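TarM (Staphylococcus aureus subsp. aureus 21178, PDB 4X7R) is a bacterial glycosyltransferase-family protein of the two-domain GT-B type, seen here holding uridine-5'-diphosphate and sugar ligands between its domains. Local coordinates at residues V13-G16 with G17-S21; S408-E411 with A412-K416. The protein carries 1 engineered substitution. All blocks are in the same frame, centred on the assembly; numbering follows the deposited sequence.

Contact 1: V13-G16 with G17-S21. With SGN (2-deoxy-6-O-sulfo-2-(sulfoamino)-alpha-D-glucopyranose), chain C; UDP (uridine-5'-diphosphate), chain E; 3YW ((2S)-2,3-dihydroxypropyl 2-acetamido-2-deoxy-alpha-D-glucopyranoside), chain F.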
loop_
_atom_site.group_PDB
_atom_site.type_symbol
_atom_site.label_atom_id
_atom_site.label_comp_id
_atom_site.label_asym_id
_atom_site.label_seq_id
_atom_site.Cartn_x
_atom_site.Cartn_y
_atom_site.Cartn_z
ATOM N N VAL A 13 -5.757 -0.506 -5.614
ATOM C CA VAL A 13 -6.376 -1.837 -5.720
ATOM C C VAL A 13 -5.483 -3.074 -5.556
ATOM O O VAL A 13 -6.024 -4.170 -5.342
ATOM C CB VAL A 13 -7.294 -1.972 -6.961
ATOM C CG1 VAL A 13 -8.455 -0.990 -6.893
ATOM C CG2 VAL A 13 -6.502 -1.809 -8.257
ATOM N N ASN A 14 -4.175 -2.985 -5.746
ATOM C CA ASN A 14 -3.484 -4.279 -5.581
ATOM C C ASN A 14 -2.423 -4.216 -4.482
ATOM O O ASN A 14 -1.267 -4.560 -4.711
ATOM C CB ASN A 14 -2.970 -4.838 -6.938
ATOM C CG ASN A 14 -3.981 -5.530 -7.871
ATOM O OD1 ASN A 14 -3.593 -6.072 -8.919
ATOM N ND2 ASN A 14 -5.283 -5.554 -7.549
ATOM N N LYS A 15 -2.828 -3.738 -3.285
ATOM C CA LYS A 15 -1.926 -3.524 -2.146
ATOM C C LYS A 15 -1.874 -4.669 -1.115
ATOM O O LYS A 15 -2.641 -5.630 -1.191
ATOM C CB LYS A 15 -2.203 -2.154 -1.474
ATOM C CG LYS A 15 -2.020 -0.933 -2.386
ATOM C CD LYS A 15 -0.558 -0.543 -2.543
ATOM C CE LYS A 15 -0.306 0.382 -3.706
ATOM N NZ LYS A 15 -0.446 -0.322 -5.013
ATOM N N GLY A 16 -0.949 -4.534 -0.166
ATOM C CA GLY A 16 -0.684 -5.486 0.899
ATOM C C GLY A 16 -1.305 -5.154 2.239
ATOM O O GLY A 16 -2.369 -4.526 2.318
ATOM N N GLY A 17 -0.625 -5.595 3.296
ATOM C CA GLY A 17 -1.119 -5.558 4.666
ATOM C C GLY A 17 -1.375 -4.229 5.309
ATOM O O GLY A 17 -2.282 -4.142 6.130
ATOM N N MET A 18 -0.574 -3.207 5.014
ATOM C CA MET A 18 -0.768 -1.917 5.678
ATOM C C MET A 18 -2.112 -1.315 5.379
ATOM O O MET A 18 -2.791 -0.906 6.318
ATOM C CB MET A 18 0.385 -0.919 5.410
ATOM C CG MET A 18 0.080 0.536 5.870
ATOM S SD MET A 18 1.482 1.668 5.783
ATOM C CE MET A 18 1.703 1.785 3.986
ATOM N N THR A 19 -2.521 -1.266 4.090
ATOM C CA THR A 19 -3.830 -0.685 3.760
ATOM C C THR A 19 -4.936 -1.627 4.130
ATOM O O THR A 19 -5.977 -1.179 4.587
ATOM C CB THR A 19 -3.910 -0.098 2.343
ATOM O OG1 THR A 19 -3.581 -1.118 1.409
ATOM C CG2 THR A 19 -2.991 1.104 2.151
ATOM N N SER A 20 -4.693 -2.926 3.982
ATOM C CA SER A 20 -5.623 -3.975 4.402
ATOM C C SER A 20 -5.963 -3.758 5.914
ATOM O O SER A 20 -7.121 -3.715 6.268
ATOM C CB SER A 20 -4.982 -5.348 4.188
ATOM O OG SER A 20 -5.822 -6.434 4.531
ATOM N N SER A 21 -4.953 -3.523 6.780
ATOM C CA SER A 21 -5.216 -3.286 8.208
ATOM C C SER A 21 -5.943 -1.970 8.457
ATOM O O SER A 21 -6.740 -1.893 9.380
ATOM C CB SER A 21 -3.931 -3.368 9.020
ATOM O OG SER A 21 -3.149 -2.189 8.937
HETATM C C1 SGN C . 5.645 0.664 0.635
HETATM C C2 SGN C . 6.098 -0.652 -0.061
HETATM C C3 SGN C . 5.064 -1.132 -1.125
HETATM C C4 SGN C . 3.620 -1.112 -0.582
HETATM C C5 SGN C . 3.303 0.223 0.136
HETATM C C6 SGN C . 1.903 0.215 0.744
HETATM N N2 SGN C . 7.429 -0.475 -0.661
HETATM O O3 SGN C . 5.368 -2.476 -1.550
HETATM O O4 SGN C . 2.675 -1.326 -1.651
HETATM O O5 SGN C . 4.298 0.516 1.182
HETATM O O6 SGN C . 1.823 -0.872 1.663
HETATM S S1 SGN C . 8.658 -1.248 0.285
HETATM O O1S SGN C . 8.437 -2.763 0.270
HETATM O O2S SGN C . 8.628 -0.737 1.738
HETATM O O3S SGN C . 10.006 -0.893 -0.358
HETATM S S2 SGN C . 0.776 -1.963 1.489
HETATM O O4S SGN C . 1.140 -3.081 2.477
HETATM O O5S SGN C . 0.744 -2.528 0.072
HETATM O O6S SGN C . -0.571 -1.325 1.828
HETATM N N1 UDP E . -3.113 -9.719 -0.321
HETATM C C2 UDP E . -4.218 -9.952 -1.119
HETATM N N3 UDP E . -3.945 -10.527 -2.339
HETATM C C4 UDP E . -2.708 -10.863 -2.843
HETATM C C5 UDP E . -1.599 -10.546 -1.980
HETATM C C6 UDP E . -1.828 -9.997 -0.772
HETATM O O2 UDP E . -5.359 -9.673 -0.778
HETATM O O4 UDP E . -2.632 -11.420 -3.954
HETATM C "C1'" UDP E . -3.380 -9.284 1.073
HETATM C "C2'" UDP E . -3.479 -10.430 2.076
HETATM O "O2'" UDP E . -4.791 -10.965 2.109
HETATM C "C3'" UDP E . -3.122 -9.719 3.383
HETATM C "C4'" UDP E . -2.118 -8.661 2.936
HETATM O "O4'" UDP E . -2.315 -8.470 1.515
HETATM O "O3'" UDP E . -4.213 -9.163 4.118
HETATM C "C5'" UDP E . -0.677 -8.999 3.220
HETATM O "O5'" UDP E . -0.484 -8.824 4.641
HETATM P PA UDP E . 0.856 -9.175 5.451
HETATM O O1A UDP E . 0.773 -8.566 6.797
HETATM O O2A UDP E . 0.986 -10.704 5.542
HETATM O O3A UDP E . 2.071 -8.591 4.660
HETATM P PB UDP E . 2.393 -7.135 4.070
HETATM O O1B UDP E . 1.861 -6.078 5.002
HETATM O O2B UDP E . 1.752 -6.966 2.688
HETATM O O3B UDP E . 3.897 -6.969 3.974
HETATM O O3A 3YW F . 6.077 -0.687 4.544
HETATM C C4A 3YW F . 3.090 -2.751 5.471
HETATM C C5A 3YW F . 4.447 -2.414 4.903
HETATM O O5 3YW F . 1.828 -4.101 7.931
HETATM C C6A 3YW F . 4.837 -0.981 5.168
HETATM C C5 3YW F . 1.010 -5.257 8.154
HETATM C C6 3YW F . -0.271 -4.761 8.780
HETATM C C4 3YW F . 1.796 -6.250 9.007
HETATM O O6 3YW F . -0.036 -4.074 10.000
HETATM C C3 3YW F . 2.984 -6.747 8.190
HETATM O O4 3YW F . 0.973 -7.361 9.349
HETATM O O3 3YW F . 3.787 -7.665 8.933
HETATM O O7 3YW F . 6.604 -5.831 7.762
HETATM C C7 3YW F . 6.021 -6.191 6.745
HETATM C C8 3YW F . 6.746 -6.827 5.597
HETATM N N2 3YW F . 4.703 -6.050 6.596
HETATM C C2 3YW F . 3.827 -5.587 7.660
HETATM C C1 3YW F . 3.040 -4.339 7.220
HETATM O O1 3YW F . 2.945 -4.124 5.841
HETATM O O2 3YW F . 4.432 -2.659 3.497
#

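Contact 2: S408-E411 with A412-K416. With UDP (uridine-5'-diphosphate), chain E.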
loop_
_atom_site.group_PDB
_atom_site.type_symbol
_atom_site.label_atom_id
_atom_site.label_comp_id
_atom_site.label_asym_id
_atom_site.label_seq_id
_atom_site.Cartn_x
_atom_site.Cartn_y
_atom_site.Cartn_z
ATOM N N SER A 408 -1.307 -12.396 6.466
ATOM C CA SER A 408 -1.542 -13.559 5.584
ATOM C C SER A 408 -1.454 -14.863 6.361
ATOM O O SER A 408 -2.312 -15.734 6.193
ATOM C CB SER A 408 -0.563 -13.573 4.414
ATOM O OG SER A 408 -1.089 -12.886 3.291
ATOM N N MET A 409 -0.448 -14.975 7.258
ATOM C CA MET A 409 -0.284 -16.139 8.142
ATOM C C MET A 409 -1.515 -16.251 9.065
ATOM O O MET A 409 -2.111 -17.320 9.167
ATOM C CB MET A 409 0.998 -16.010 8.975
ATOM C CG MET A 409 2.272 -16.182 8.157
ATOM S SD MET A 409 3.746 -16.130 9.203
ATOM C CE MET A 409 4.015 -14.343 9.304
ATOM N N ILE A 410 -1.927 -15.114 9.665
ATOM C CA ILE A 410 -3.088 -15.040 10.551
ATOM C C ILE A 410 -4.362 -15.401 9.783
ATOM O O ILE A 410 -5.162 -16.177 10.286
ATOM C CB ILE A 410 -3.178 -13.653 11.240
ATOM C CG1 ILE A 410 -1.998 -13.467 12.257
ATOM C CG2 ILE A 410 -4.570 -13.472 11.930
ATOM C CD1 ILE A 410 -1.921 -12.000 12.951
ATOM N N GLU A 411 -4.517 -14.876 8.543
ATOM C CA GLU A 411 -5.675 -15.140 7.669
ATOM C C GLU A 411 -5.786 -16.631 7.349
ATOM O O GLU A 411 -6.872 -17.184 7.455
ATOM C CB GLU A 411 -5.601 -14.318 6.379
ATOM C CG GLU A 411 -5.903 -12.840 6.578
ATOM C CD GLU A 411 -5.526 -11.947 5.413
ATOM O OE1 GLU A 411 -5.370 -12.470 4.284
ATOM O OE2 GLU A 411 -5.357 -10.725 5.633
ATOM N N ALA A 412 -4.653 -17.286 7.033
ATOM C CA ALA A 412 -4.589 -18.722 6.741
ATOM C C ALA A 412 -5.048 -19.534 7.942
ATOM O O ALA A 412 -5.813 -20.483 7.787
ATOM C CB ALA A 412 -3.171 -19.114 6.358
ATOM N N MET A 413 -4.619 -19.134 9.143
ATOM C CA MET A 413 -4.989 -19.796 10.395
ATOM C C MET A 413 -6.484 -19.661 10.667
ATOM O O MET A 413 -7.115 -20.633 11.105
ATOM C CB MET A 413 -4.138 -19.278 11.550
ATOM C CG MET A 413 -2.707 -19.786 11.468
ATOM S SD MET A 413 -1.604 -19.104 12.709
ATOM C CE MET A 413 -2.213 -19.909 14.165
ATOM N N ILE A 414 -7.065 -18.487 10.344
ATOM C CA ILE A 414 -8.522 -18.257 10.461
ATOM C C ILE A 414 -9.284 -19.239 9.525
ATOM O O ILE A 414 -10.286 -19.818 9.937
ATOM C CB ILE A 414 -8.906 -16.774 10.232
ATOM C CG1 ILE A 414 -8.275 -15.885 11.310
ATOM C CG2 ILE A 414 -10.436 -16.566 10.187
ATOM C CD1 ILE A 414 -8.095 -14.490 10.890
ATOM N N SER A 415 -8.744 -19.497 8.314
ATOM C CA SER A 415 -9.349 -20.446 7.374
ATOM C C SER A 415 -8.933 -21.894 7.648
ATOM O O SER A 415 -9.071 -22.738 6.765
ATOM C CB SER A 415 -9.052 -20.039 5.936
ATOM O OG SER A 415 -9.857 -18.925 5.592
ATOM N N LYS A 416 -8.434 -22.189 8.877
ATOM C CA LYS A 416 -7.983 -23.528 9.318
ATOM C C LYS A 416 -6.869 -24.120 8.425
ATOM O O LYS A 416 -6.794 -25.340 8.242
ATOM C CB LYS A 416 -9.164 -24.509 9.468
ATOM C CG LYS A 416 -10.201 -24.137 10.513
ATOM C CD LYS A 416 -11.285 -25.204 10.557
ATOM C CE LYS A 416 -12.314 -24.941 11.624
ATOM N NZ LYS A 416 -13.472 -25.878 11.529
HETATM N N1 UDP E . -3.113 -9.719 -0.321
HETATM C C2 UDP E . -4.218 -9.952 -1.119
HETATM N N3 UDP E . -3.945 -10.527 -2.339
HETATM C C4 UDP E . -2.708 -10.863 -2.843
HETATM C C5 UDP E . -1.599 -10.546 -1.980
HETATM C C6 UDP E . -1.828 -9.997 -0.772
HETATM O O2 UDP E . -5.359 -9.673 -0.778
HETATM O O4 UDP E . -2.632 -11.420 -3.954
HETATM C "C1'" UDP E . -3.380 -9.284 1.073
HETATM C "C2'" UDP E . -3.479 -10.430 2.076
HETATM O "O2'" UDP E . -4.791 -10.965 2.109
HETATM C "C3'" UDP E . -3.122 -9.719 3.383
HETATM C "C4'" UDP E . -2.118 -8.661 2.936
HETATM O "O4'" UDP E . -2.315 -8.470 1.515
HETATM O "O3'" UDP E . -4.213 -9.163 4.118
HETATM C "C5'" UDP E . -0.677 -8.999 3.220
HETATM O "O5'" UDP E . -0.484 -8.824 4.641
HETATM P PA UDP E . 0.856 -9.175 5.451
HETATM O O1A UDP E . 0.773 -8.566 6.797
HETATM O O2A UDP E . 0.986 -10.704 5.542
HETATM O O3A UDP E . 2.071 -8.591 4.660
HETATM P PB UDP E . 2.393 -7.135 4.070
HETATM O O1B UDP E . 1.861 -6.078 5.002
HETATM O O2B UDP E . 1.752 -6.966 2.688
HETATM O O3B UDP E . 3.897 -6.969 3.974
HETATM O O HOH W 1 -9.095 -15.713 6.400
#

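Contact 1: V13-G16 with G17-S21
K15 and T19 meet across the first turn of helix 17-31, where K15 CB lies 3.4 Å from T19 OG1, and a sulfate of SGN sits beside both. That sulfate is gripped by three backbone N-H groups, each using a different oxygen: G16 N reaches O5S of SGN at 2.6 Å, M18 N reaches O4S of SGN at 3.1 Å, and T19 N reaches O6S of SGN at 3.0 Å. T19 OG1, set between its own backbone N and carbonyl carbon (chi1 57°), also lies beside O6S. The aliphatic part of K15 runs along the sugar, its CD 3.4 Å from O4 of SGN. G17 N is used differently, giving its proton to O2B of UDP over 2.8 Å in a nearly straight bond, while S20 OG donates to O3' of the same ligand. M18 turns another way: its CB packs 3.3 Å from C4A of 3YW, and its bent end brings CE near C6 of SGN.

Behind this first shell, S20 N closes the helical turn onto G16 O, and S21 OG bonds to M18 O. Y382 holds K15 O from outside the segments, and R326 reaches both SGN and UDP. G16, at the N-cap, and G17 carry no side chain and lie close to the diphosphate, G16 CA 3.4 Å from O2B of UDP. Sulfate and diphosphate thus gather at the N-terminal end of the helix, where first-turn N-H groups point to ligands instead of backbone carbonyls and the helix dipole would probably favour negative charge.

Contact 2: S408-E411 with A412-K416
I410 lays its CG2 methyl against CD1 of I414, one turn further along helix 407-414, with 3.8 Å between the two carbons. With chi1 at -68°, CG1 of I410 lies beside the backbone N and CG2 anti to it, turned toward I414; the two side chains pass at a slant. CD1 of I414 also rests over the carbonyl oxygen of I410, and V306 touches both isoleucines from a neighbouring loop. CG of M413 passes 3.4 Å from M409 O before the chain bends at chi3 and leads away from 408-411. M409 and M413 pack against V419 of the following strand and F431 of helix 428-431, while I474 of helix 460-477 covers M413 and I414.

E411 points its extended chain to the ligand side. Its carboxylate spans the ribose diol of UDP, OE1 accepting from O2' at 2.7 Å and OE2 from O3' at 2.5 Å, the latter very short. Two bonds to separate oxygens should fix the rotation of the carboxylate. S408 N, at the start of the segment, donates to O2A of UDP over 3.0 Å, whereas S408 OG is tied to I324 O.

Successive backbone bonds run from A412 N to S408 O, M413 N to M409 O, I414 N to I410 O and S415 N to E411 O. A water also donates to E411 O, at 2.9 Å, and bonds only weakly to S415 OG. K416 then takes positive phi (58°), and K416 N bonds to M413 O at 3.0 Å. With R417 N returning to A412 O, this is a Schellman motif ending the helix of a beta-alpha-beta unit, whose opposite end serves the nucleotide site of a GT-B glycosyltransferase domain.

Overall arrangement
From the N terminus, strand 3-7 of the seven-stranded parallel sheet leads through a loop into helix 17-31, and contact 1 covers that entry. The chain then builds the long antiparallel sheet and completes the first parallel sheet before entering the second, six-stranded one. There contact 2 occupies helix 407-414, between strands 395-398 and 419-422. Each contact is local and closes no long loop; the two lie in series, neither nesting nor crossing. Their centres are 16 Å apart and they do not touch, yet both bind UDP, which bridges the two parallel-sheet domains across the cleft characteristic of GT-B proteins.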